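Local coordinates for MIX1 (Leishmania major, PDB 3HA4), which is of uncertain function but forms a homodimer with a TPR-like helical fold and probably serves as a mitochondrial membrane-anchored scaffold for protein-protein interactions, at residues D95-L106 with A132-N142; L37-R45 with I71-L79. All blocks are in the same frame, centred on the assembly; numbering follows the deposited sequence.

Contact 1: residues D95-L106 with A132-N142; sequences DEMRKEVLMQLL and AVDDLENMDLN
Leu136 reaches from the last full turn of helix 123-137 into helix 94-109. It fits as a knob into the hole formed by Arg98, Val101, Leu102 and Leu105. Its CD1 does most of the work: it lies 3.5 Å from Leu102 CA and 3.6 Å from Leu105 CD1. With CG of Leu136 beside its backbone N (chi1 -67°), the side chain slides past Arg98 in the opposite direction. One turn earlier, Val133 CG1 touches Leu102 CD1 at 3.7 Å and also meets Leu106 CD2.

Toward the C-terminal end of helix 123-137 the contact turns polar. Arg98 NE donates to Leu136 O at 3.2 Å, from above the carbonyl plane. Met139 N reaches the same oxygen from the other face, so two donors grip it. Past the end of the helix, Met139 O lies over one face of the guanidinium. Asp95 OD1 accepts an almost straight bond from Leu141 N (3.0 Å, 173°). Arg98 and Asp95 hold each other in place: Arg98 NH1 forms a salt bridge with Asp95 OD2 at 3.0 Å. Further out, Asp140 OD1 makes an Asx turn with Asn142 N, which shapes the chain beside Asp95.

Segment 95-106 and the helical part of 132-142 run nearly antiparallel, 155° between their directions. Helix 70-81 packs against both, through Pro72 on Leu105 and Thr76 on Leu136, while Trp58 of helix 54-64 touches Val101.

Contact 2: residues L37-R45 with I71-L79; sequences LHQRVVLLR and IPLELTQVL
Two nearly parallel helices of the TPR-like helical array meet here, helix 34-42 and helix 70-81, with helix 54-64 between them in sequence. Over residues 37-42 and 71-79 the directions differ by 12°. Val41 points into the interface. Its CG1 meets Leu75 CD1 at 3.5 Å, crossing it at about a right angle, and also packs on Glu74 CB. One turn back, Ile71 sends its CD1 to Leu37 CG at 3.9 Å. Its CG1 sits at the edge of the His38 ring. At the other end, Leu44 CB faces Val78 CG2 at 4.1 Å.

A polar strip runs beside this apolar row. With CG anti to the backbone N (chi1 171°), the His38 ring is set beside Val42, whose CG2 lies over one face, offset toward the rim. A water in the ring plane is 2.7 Å from His38 NE2 and donates to Glu74 OE1, also at 2.7 Å. The aliphatic part of Glu74 rests on Val42, with CG 3.7 Å from Val42 CG2. Arg45 lies alongside Gln77, pointing the same way, and its CD is 3.4 Å from Gln77 CB. Gln77 CB and CG lie over one face of the guanidinium, CG offset toward the rim. Arg45 NH1 and Glu74 OE2 are modelled too close together, so their pairing is probable but imprecisely placed.

Arg45 NH2 forms a salt bridge with Glu74 OE2 of the second subunit. Opposite charges therefore meet across the dimer. This chemistry is consistent with a part for the polar strip in homodimerization.

Both segments of contact 2 precede both of contact 1 in sequence. Their centres lie about 14 Å apart. Helix 70-81 joins them: it is one side of contact 2, and another of its faces packs on contact 1. Val101 CG1 lies 3.5 Å from Pro72 O, and Met139 SD lies 3.7 Å from Leu79 CB. Helix 54-64 also borders both contacts. The result is a continuous stack of helices, consistent with a TPR-like scaffold. The dimer touches the two unequally. The second subunit approaches eight residues of contact 2 and a single one of contact 1.

Contact 1: residues D95-L106 with A132-N142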
loop_
_atom_site.group_PDB
_atom_site.type_symbol
_atom_site.label_atom_id
_atom_site.label_comp_id
_atom_site.label_asym_id
_atom_site.label_seq_id
_atom_site.Cartn_x
_atom_site.Cartn_y
_atom_site.Cartn_z
ATOM N N ASP A 95 7.045 -12.659 -14.656
ATOM C CA ASP A 95 5.962 -13.552 -14.361
ATOM C C ASP A 95 6.328 -14.448 -13.239
ATOM O O ASP A 95 5.504 -14.931 -12.553
ATOM C CB ASP A 95 5.555 -14.358 -15.574
ATOM C CG ASP A 95 4.134 -14.833 -15.505
ATOM O OD1 ASP A 95 3.229 -14.022 -15.645
ATOM O OD2 ASP A 95 3.924 -16.021 -15.316
ATOM N N GLU A 96 7.586 -14.639 -12.983
ATOM C CA GLU A 96 7.956 -15.412 -11.830
ATOM C C GLU A 96 7.814 -14.637 -10.552
ATOM O O GLU A 96 7.488 -15.183 -9.553
ATOM C CB GLU A 96 9.355 -15.953 -11.963
ATOM C CG GLU A 96 9.638 -17.192 -11.146
ATOM C CD GLU A 96 8.578 -18.276 -11.260
ATOM O OE1 GLU A 96 8.172 -18.620 -12.387
ATOM O OE2 GLU A 96 8.153 -18.787 -10.216
ATOM N N MET A 97 8.061 -13.347 -10.608
ATOM C CA MET A 97 7.877 -12.463 -9.484
ATOM C C MET A 97 6.428 -12.360 -9.106
ATOM O O MET A 97 6.107 -12.303 -7.982
ATOM C CB MET A 97 8.418 -11.082 -9.795
ATOM C CG MET A 97 8.414 -10.167 -8.632
ATOM S SD MET A 97 8.809 -8.519 -8.985
ATOM C CE MET A 97 8.222 -7.763 -7.545
ATOM N N ARG A 98 5.579 -12.330 -10.101
ATOM C CA ARG A 98 4.161 -12.304 -9.982
ATOM C C ARG A 98 3.661 -13.474 -9.189
ATOM O O ARG A 98 2.825 -13.355 -8.332
ATOM C CB ARG A 98 3.630 -12.383 -11.389
ATOM C CG ARG A 98 2.186 -12.220 -11.594
ATOM C CD ARG A 98 1.763 -12.918 -12.831
ATOM N NE ARG A 98 0.714 -13.836 -12.489
ATOM C CZ ARG A 98 0.697 -15.116 -12.768
ATOM N NH1 ARG A 98 1.653 -15.653 -13.449
ATOM N NH2 ARG A 98 -0.314 -15.843 -12.367
ATOM N N LYS A 99 4.217 -14.623 -9.498
ATOM C CA LYS A 99 3.871 -15.860 -8.878
ATOM C C LYS A 99 4.307 -15.933 -7.464
ATOM O O LYS A 99 3.674 -16.561 -6.686
ATOM C CB LYS A 99 4.487 -16.996 -9.647
ATOM C CG LYS A 99 3.724 -17.322 -10.851
ATOM C CD LYS A 99 4.305 -18.464 -11.582
ATOM C CE LYS A 99 3.686 -18.591 -12.931
ATOM N NZ LYS A 99 4.108 -19.790 -13.652
ATOM N N GLU A 100 5.406 -15.279 -7.144
ATOM C CA GLU A 100 5.897 -15.235 -5.774
ATOM C C GLU A 100 5.110 -14.268 -4.912
ATOM O O GLU A 100 4.785 -14.581 -3.773
ATOM C CB GLU A 100 7.377 -14.873 -5.760
ATOM C CG GLU A 100 8.234 -15.888 -6.466
ATOM C CD GLU A 100 9.662 -15.428 -6.627
ATOM O OE1 GLU A 100 9.922 -14.211 -6.507
ATOM O OE2 GLU A 100 10.522 -16.296 -6.874
ATOM N N VAL A 101 4.802 -13.096 -5.454
ATOM C CA VAL A 101 3.962 -12.140 -4.739
ATOM C C VAL A 101 2.595 -12.769 -4.468
ATOM O O VAL A 101 2.058 -12.668 -3.357
ATOM C CB VAL A 101 3.794 -10.828 -5.515
ATOM C CG1 VAL A 101 2.918 -9.856 -4.743
ATOM C CG2 VAL A 101 5.152 -10.211 -5.785
ATOM N N LEU A 102 2.052 -13.432 -5.485
ATOM C CA LEU A 102 0.805 -14.169 -5.347
ATOM C C LEU A 102 0.930 -15.192 -4.202
ATOM O O LEU A 102 0.150 -15.173 -3.250
ATOM C CB LEU A 102 0.417 -14.839 -6.670
ATOM C CG LEU A 102 -0.724 -15.866 -6.599
ATOM C CD1 LEU A 102 -1.984 -15.243 -6.011
ATOM C CD2 LEU A 102 -1.013 -16.500 -7.966
ATOM N N MET A 103 1.943 -16.051 -4.279
ATOM C CA MET A 103 2.204 -17.022 -3.223
ATOM C C MET A 103 2.273 -16.422 -1.805
ATOM O O MET A 103 1.682 -16.968 -0.862
ATOM C CB MET A 103 3.476 -17.802 -3.521
ATOM C CG MET A 103 3.658 -19.051 -2.675
ATOM S SD MET A 103 5.184 -19.950 -3.048
ATOM C CE MET A 103 5.186 -19.885 -4.840
ATOM N N GLN A 104 2.986 -15.309 -1.637
ATOM C CA GLN A 104 3.070 -14.723 -0.297
ATOM C C GLN A 104 1.723 -14.183 0.206
ATOM O O GLN A 104 1.389 -14.345 1.380
ATOM C CB GLN A 104 4.155 -13.655 -0.201
ATOM C CG GLN A 104 4.028 -12.795 1.044
ATOM C CD GLN A 104 5.346 -12.201 1.486
ATOM O OE1 GLN A 104 6.406 -12.717 1.158
ATOM N NE2 GLN A 104 5.283 -11.125 2.247
ATOM N N LEU A 105 0.967 -13.538 -0.683
ATOM C CA LEU A 105 -0.359 -13.031 -0.332
ATOM C C LEU A 105 -1.263 -14.194 0.050
ATOM O O LEU A 105 -2.020 -14.101 1.009
ATOM C CB LEU A 105 -0.973 -12.210 -1.473
ATOM C CG LEU A 105 -0.434 -10.777 -1.591
ATOM C CD1 LEU A 105 -0.880 -10.121 -2.882
ATOM C CD2 LEU A 105 -0.882 -9.978 -0.410
ATOM N N LEU A 106 -1.151 -15.297 -0.685
ATOM C CA LEU A 106 -1.948 -16.481 -0.395
ATOM C C LEU A 106 -1.586 -17.082 0.962
ATOM O O LEU A 106 -2.479 -17.533 1.693
ATOM C CB LEU A 106 -1.846 -17.527 -1.519
ATOM C CG LEU A 106 -2.597 -17.199 -2.815
ATOM C CD1 LEU A 106 -2.361 -18.262 -3.872
ATOM C CD2 LEU A 106 -4.094 -17.019 -2.559
ATOM N N ALA A 132 -6.282 -8.388 -4.563
ATOM C CA ALA A 132 -4.943 -8.384 -5.138
ATOM C C ALA A 132 -4.610 -9.756 -5.718
ATOM O O ALA A 132 -3.961 -9.860 -6.765
ATOM C CB ALA A 132 -3.913 -7.973 -4.096
ATOM N N VAL A 133 -5.059 -10.802 -5.031
ATOM C CA VAL A 133 -4.851 -12.166 -5.488
ATOM C C VAL A 133 -5.475 -12.378 -6.868
ATOM O O VAL A 133 -4.824 -12.907 -7.776
ATOM C CB VAL A 133 -5.403 -13.185 -4.470
ATOM C CG1 VAL A 133 -5.495 -14.573 -5.087
ATOM C CG2 VAL A 133 -4.513 -13.223 -3.246
ATOM N N ASP A 134 -6.727 -11.942 -7.020
ATOM C CA ASP A 134 -7.420 -11.954 -8.315
ATOM C C ASP A 134 -6.602 -11.232 -9.364
ATOM O O ASP A 134 -6.396 -11.745 -10.468
ATOM C CB ASP A 134 -8.788 -11.258 -8.228
ATOM C CG ASP A 134 -9.874 -12.152 -7.696
ATOM O OD1 ASP A 134 -9.606 -13.334 -7.375
ATOM O OD2 ASP A 134 -11.016 -11.657 -7.602
ATOM N N ASP A 135 -6.176 -10.018 -9.026
ATOM C CA ASP A 135 -5.385 -9.216 -9.942
ATOM C C ASP A 135 -4.192 -10.028 -10.422
ATOM O O ASP A 135 -3.950 -10.145 -11.626
ATOM C CB ASP A 135 -4.940 -7.915 -9.276
ATOM C CG ASP A 135 -6.049 -6.893 -9.219
ATOM O OD1 ASP A 135 -6.996 -7.030 -10.016
ATOM O OD2 ASP A 135 -5.981 -5.958 -8.393
ATOM N N LEU A 136 -3.468 -10.621 -9.478
ATOM C CA LEU A 136 -2.300 -11.407 -9.835
ATOM C C LEU A 136 -2.709 -12.581 -10.701
ATOM O O LEU A 136 -2.175 -12.768 -11.791
ATOM C CB LEU A 136 -1.551 -11.856 -8.583
ATOM C CG LEU A 136 -0.915 -10.682 -7.830
ATOM C CD1 LEU A 136 -0.504 -11.041 -6.384
ATOM C CD2 LEU A 136 0.274 -10.141 -8.655
ATOM N N GLU A 137 -3.643 -13.367 -10.236
ATOM C CA GLU A 137 -4.143 -14.474 -11.008
ATOM C C GLU A 137 -4.545 -14.090 -12.435
ATOM O O GLU A 137 -4.312 -14.823 -13.353
ATOM C CB GLU A 137 -5.292 -15.139 -10.265
ATOM C CG GLU A 137 -4.939 -15.866 -8.999
ATOM C CD GLU A 137 -4.392 -17.200 -9.263
ATOM O OE1 GLU A 137 -4.181 -17.487 -10.413
ATOM O OE2 GLU A 137 -4.148 -17.959 -8.346
ATOM N N ASN A 138 -5.122 -12.912 -12.598
ATOM C CA ASN A 138 -5.590 -12.466 -13.912
ATOM C C ASN A 138 -4.483 -11.926 -14.818
ATOM O O ASN A 138 -4.711 -11.590 -15.979
ATOM C CB ASN A 138 -6.723 -11.445 -13.755
ATOM C CG ASN A 138 -8.078 -12.111 -13.605
ATOM O OD1 ASN A 138 -8.378 -13.076 -14.303
ATOM N ND2 ASN A 138 -8.900 -11.602 -12.695
ATOM N N MET A 139 -3.276 -11.888 -14.279
ATOM C CA MET A 139 -2.163 -11.220 -14.916
ATOM C C MET A 139 -1.267 -12.244 -15.595
ATOM O O MET A 139 -1.009 -13.317 -15.039
ATOM C CB MET A 139 -1.380 -10.475 -13.834
ATOM C CG MET A 139 -0.586 -9.286 -14.274
ATOM S SD MET A 139 0.204 -8.505 -12.845
ATOM C CE MET A 139 -1.213 -7.820 -11.973
ATOM N N ASP A 140 -0.817 -11.921 -16.806
ATOM C CA ASP A 140 0.286 -12.642 -17.449
ATOM C C ASP A 140 1.325 -11.636 -17.958
ATOM O O ASP A 140 1.020 -10.757 -18.769
ATOM C CB ASP A 140 -0.197 -13.557 -18.579
ATOM C CG ASP A 140 0.901 -14.487 -19.099
ATOM O OD1 ASP A 140 2.091 -14.260 -18.791
ATOM O OD2 ASP A 140 0.574 -15.453 -19.818
ATOM N N LEU A 141 2.547 -11.772 -17.452
ATOM C CA LEU A 141 3.598 -10.793 -17.671
ATOM C C LEU A 141 4.723 -11.372 -18.523
ATOM O O LEU A 141 5.811 -10.796 -18.617
ATOM C CB LEU A 141 4.148 -10.314 -16.326
ATOM C CG LEU A 141 3.093 -9.753 -15.370
ATOM C CD1 LEU A 141 3.671 -9.544 -13.982
ATOM C CD2 LEU A 141 2.498 -8.458 -15.909
ATOM N N ASN A 142 4.465 -12.524 -19.134
ATOM C CA ASN A 142 5.390 -13.060 -20.117
ATOM C C ASN A 142 5.327 -12.195 -21.373
ATOM O O ASN A 142 4.270 -11.651 -21.707
ATOM C CB ASN A 142 5.068 -14.522 -20.436
ATOM C CG ASN A 142 5.415 -15.466 -19.283
ATOM O OD1 ASN A 142 6.581 -15.603 -18.896
ATOM N ND2 ASN A 142 4.397 -16.131 -18.740
#

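Contact 2: residues L37-R45 with I71-L79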
loop_
_atom_site.group_PDB
_atom_site.type_symbol
_atom_site.label_atom_id
_atom_site.label_comp_id
_atom_site.label_asym_id
_atom_site.label_seq_id
_atom_site.Cartn_x
_atom_site.Cartn_y
_atom_site.Cartn_z
ATOM N N LEU A 37 11.679 0.144 3.726
ATOM C CA LEU A 37 11.435 -0.757 2.631
ATOM C C LEU A 37 10.092 -0.525 2.001
ATOM O O LEU A 37 9.956 -0.519 0.817
ATOM C CB LEU A 37 11.558 -2.184 3.117
ATOM C CG LEU A 37 11.466 -3.301 2.106
ATOM C CD1 LEU A 37 12.422 -3.130 1.016
ATOM C CD2 LEU A 37 11.596 -4.626 2.717
ATOM N N HIS A 38 9.091 -0.310 2.816
ATOM C CA HIS A 38 7.801 0.029 2.320
ATOM C C HIS A 38 7.851 1.366 1.624
ATOM O O HIS A 38 7.296 1.540 0.594
ATOM C CB HIS A 38 6.795 0.033 3.443
ATOM C CG HIS A 38 5.469 0.582 3.054
ATOM N ND1 HIS A 38 5.190 1.920 3.075
ATOM C CD2 HIS A 38 4.347 -0.024 2.628
ATOM C CE1 HIS A 38 3.955 2.115 2.680
ATOM N NE2 HIS A 38 3.421 0.952 2.406
ATOM N N GLN A 39 8.547 2.303 2.206
ATOM C CA GLN A 39 8.750 3.622 1.621
ATOM C C GLN A 39 9.500 3.578 0.276
ATOM O O GLN A 39 9.186 4.335 -0.647
ATOM C CB GLN A 39 9.449 4.540 2.619
ATOM C CG GLN A 39 9.655 5.963 2.139
ATOM C CD GLN A 39 10.424 6.797 3.154
ATOM O OE1 GLN A 39 9.941 7.824 3.632
ATOM N NE2 GLN A 39 11.619 6.342 3.504
ATOM N N ARG A 40 10.431 2.666 0.136
ATOM C CA ARG A 40 11.174 2.529 -1.081
ATOM C C ARG A 40 10.354 1.930 -2.181
ATOM O O ARG A 40 10.486 2.255 -3.323
ATOM C CB ARG A 40 12.372 1.667 -0.814
ATOM C CG ARG A 40 13.573 2.436 -0.602
ATOM C CD ARG A 40 14.671 1.716 0.046
ATOM N NE ARG A 40 15.571 2.698 0.601
ATOM C CZ ARG A 40 16.793 2.456 1.040
ATOM N NH1 ARG A 40 17.284 1.245 1.002
ATOM N NH2 ARG A 40 17.522 3.427 1.517
ATOM N N VAL A 41 9.483 1.036 -1.804
ATOM C CA VAL A 41 8.643 0.341 -2.740
ATOM C C VAL A 41 7.532 1.232 -3.236
ATOM O O VAL A 41 7.083 1.113 -4.334
ATOM C CB VAL A 41 8.056 -0.911 -2.105
ATOM C CG1 VAL A 41 6.926 -1.427 -2.893
ATOM C CG2 VAL A 41 9.088 -1.949 -1.955
ATOM N N VAL A 42 7.122 2.155 -2.400
ATOM C CA VAL A 42 6.061 3.057 -2.733
ATOM C C VAL A 42 6.456 4.161 -3.689
ATOM O O VAL A 42 5.618 4.741 -4.304
ATOM C CB VAL A 42 5.442 3.646 -1.498
ATOM C CG1 VAL A 42 4.597 4.740 -1.850
ATOM C CG2 VAL A 42 4.674 2.651 -0.795
ATOM N N LEU A 43 7.734 4.412 -3.791
ATOM C CA LEU A 43 8.297 5.388 -4.671
ATOM C C LEU A 43 8.239 4.886 -6.081
ATOM O O LEU A 43 8.272 5.635 -7.000
ATOM C CB LEU A 43 9.746 5.551 -4.303
ATOM C CG LEU A 43 10.504 6.785 -3.881
ATOM C CD1 LEU A 43 9.719 7.886 -3.343
ATOM C CD2 LEU A 43 11.496 6.338 -2.937
ATOM N N LEU A 44 8.153 3.591 -6.247
ATOM C CA LEU A 44 8.260 3.010 -7.550
ATOM C C LEU A 44 7.131 3.349 -8.479
ATOM O O LEU A 44 7.357 3.597 -9.619
ATOM C CB LEU A 44 8.399 1.506 -7.460
ATOM C CG LEU A 44 9.698 0.936 -6.975
ATOM C CD1 LEU A 44 9.494 -0.476 -6.662
ATOM C CD2 LEU A 44 10.643 1.067 -8.023
ATOM N N ARG A 45 5.911 3.337 -7.999
ATOM C CA ARG A 45 4.784 3.569 -8.864
ATOM C C ARG A 45 4.720 4.971 -9.389
ATOM O O ARG A 45 4.000 5.253 -10.307
ATOM C CB ARG A 45 3.495 3.247 -8.150
ATOM C CG ARG A 45 2.549 2.414 -8.956
ATOM C CD ARG A 45 1.658 1.664 -8.050
ATOM N NE ARG A 45 0.491 2.424 -7.650
ATOM C CZ ARG A 45 0.047 2.515 -6.410
ATOM N NH1 ARG A 45 0.658 1.910 -5.415
ATOM N NH2 ARG A 45 -1.012 3.233 -6.173
ATOM N N ILE A 71 3.396 -4.722 1.521
ATOM C CA ILE A 71 4.366 -4.557 0.460
ATOM C C ILE A 71 3.967 -5.349 -0.790
ATOM O O ILE A 71 4.014 -4.814 -1.898
ATOM C CB ILE A 71 5.795 -4.858 0.956
ATOM C CG1 ILE A 71 6.244 -3.722 1.882
ATOM C CG2 ILE A 71 6.757 -5.038 -0.229
ATOM C CD1 ILE A 71 7.652 -3.852 2.431
ATOM N N PRO A 72 3.547 -6.618 -0.619
ATOM C CA PRO A 72 3.042 -7.377 -1.777
ATOM C C PRO A 72 1.857 -6.710 -2.473
ATOM O O PRO A 72 1.752 -6.767 -3.699
ATOM C CB PRO A 72 2.633 -8.714 -1.163
ATOM C CG PRO A 72 3.583 -8.867 -0.010
ATOM C CD PRO A 72 3.731 -7.481 0.560
ATOM N N LEU A 73 0.980 -6.083 -1.697
ATOM C CA LEU A 73 -0.109 -5.306 -2.264
ATOM C C LEU A 73 0.446 -4.175 -3.148
ATOM O O LEU A 73 0.013 -3.980 -4.284
ATOM C CB LEU A 73 -0.977 -4.735 -1.140
ATOM C CG LEU A 73 -2.214 -3.923 -1.518
ATOM C CD1 LEU A 73 -3.250 -4.833 -2.129
ATOM C CD2 LEU A 73 -2.767 -3.212 -0.298
ATOM N N GLU A 74 1.424 -3.445 -2.624
ATOM C CA GLU A 74 2.045 -2.343 -3.360
ATOM C C GLU A 74 2.769 -2.835 -4.625
ATOM O O GLU A 74 2.616 -2.258 -5.707
ATOM C CB GLU A 74 2.993 -1.581 -2.445
ATOM C CG GLU A 74 3.115 -0.121 -2.780
ATOM C CD GLU A 74 1.781 0.590 -2.700
ATOM O OE1 GLU A 74 1.348 0.986 -1.585
ATOM O OE2 GLU A 74 1.165 0.750 -3.771
ATOM N N LEU A 75 3.542 -3.908 -4.489
ATOM C CA LEU A 75 4.161 -4.551 -5.639
ATOM C C LEU A 75 3.141 -5.002 -6.693
ATOM O O LEU A 75 3.402 -4.912 -7.898
ATOM C CB LEU A 75 5.006 -5.740 -5.180
ATOM C CG LEU A 75 6.511 -5.554 -4.989
ATOM C CD1 LEU A 75 6.935 -4.110 -5.152
ATOM C CD2 LEU A 75 6.919 -6.093 -3.646
ATOM N N THR A 76 1.983 -5.492 -6.243
ATOM C CA THR A 76 0.931 -5.879 -7.172
ATOM C C THR A 76 0.524 -4.692 -8.042
ATOM O O THR A 76 0.371 -4.834 -9.252
ATOM C CB THR A 76 -0.315 -6.427 -6.457
ATOM O OG1 THR A 76 0.030 -7.612 -5.741
ATOM C CG2 THR A 76 -1.393 -6.767 -7.466
ATOM N N GLN A 77 0.350 -3.524 -7.424
ATOM C CA GLN A 77 0.086 -2.298 -8.192
ATOM C C GLN A 77 1.235 -1.985 -9.161
ATOM O O GLN A 77 0.992 -1.558 -10.289
ATOM C CB GLN A 77 -0.179 -1.085 -7.280
ATOM C CG GLN A 77 -1.193 -1.316 -6.163
ATOM C CD GLN A 77 -2.361 -2.205 -6.587
ATOM O OE1 GLN A 77 -2.954 -2.033 -7.656
ATOM N NE2 GLN A 77 -2.687 -3.165 -5.741
ATOM N N VAL A 78 2.481 -2.193 -8.726
ATOM C CA VAL A 78 3.615 -2.061 -9.646
ATOM C C VAL A 78 3.481 -3.020 -10.837
ATOM O O VAL A 78 3.591 -2.603 -11.981
ATOM C CB VAL A 78 4.997 -2.201 -8.947
ATOM C CG1 VAL A 78 6.124 -2.181 -9.964
ATOM C CG2 VAL A 78 5.198 -1.088 -7.935
ATOM N N LEU A 79 3.216 -4.297 -10.574
ATOM C CA LEU A 79 3.013 -5.260 -11.662
ATOM C C LEU A 79 1.770 -4.941 -12.512
ATOM O O LEU A 79 1.794 -5.060 -13.736
ATOM C CB LEU A 79 2.934 -6.680 -11.116
ATOM C CG LEU A 79 4.143 -7.098 -10.297
ATOM C CD1 LEU A 79 3.941 -8.484 -9.681
ATOM C CD2 LEU A 79 5.364 -7.057 -11.189
HETATM O O HOH W 1 1.075 1.320 1.122
#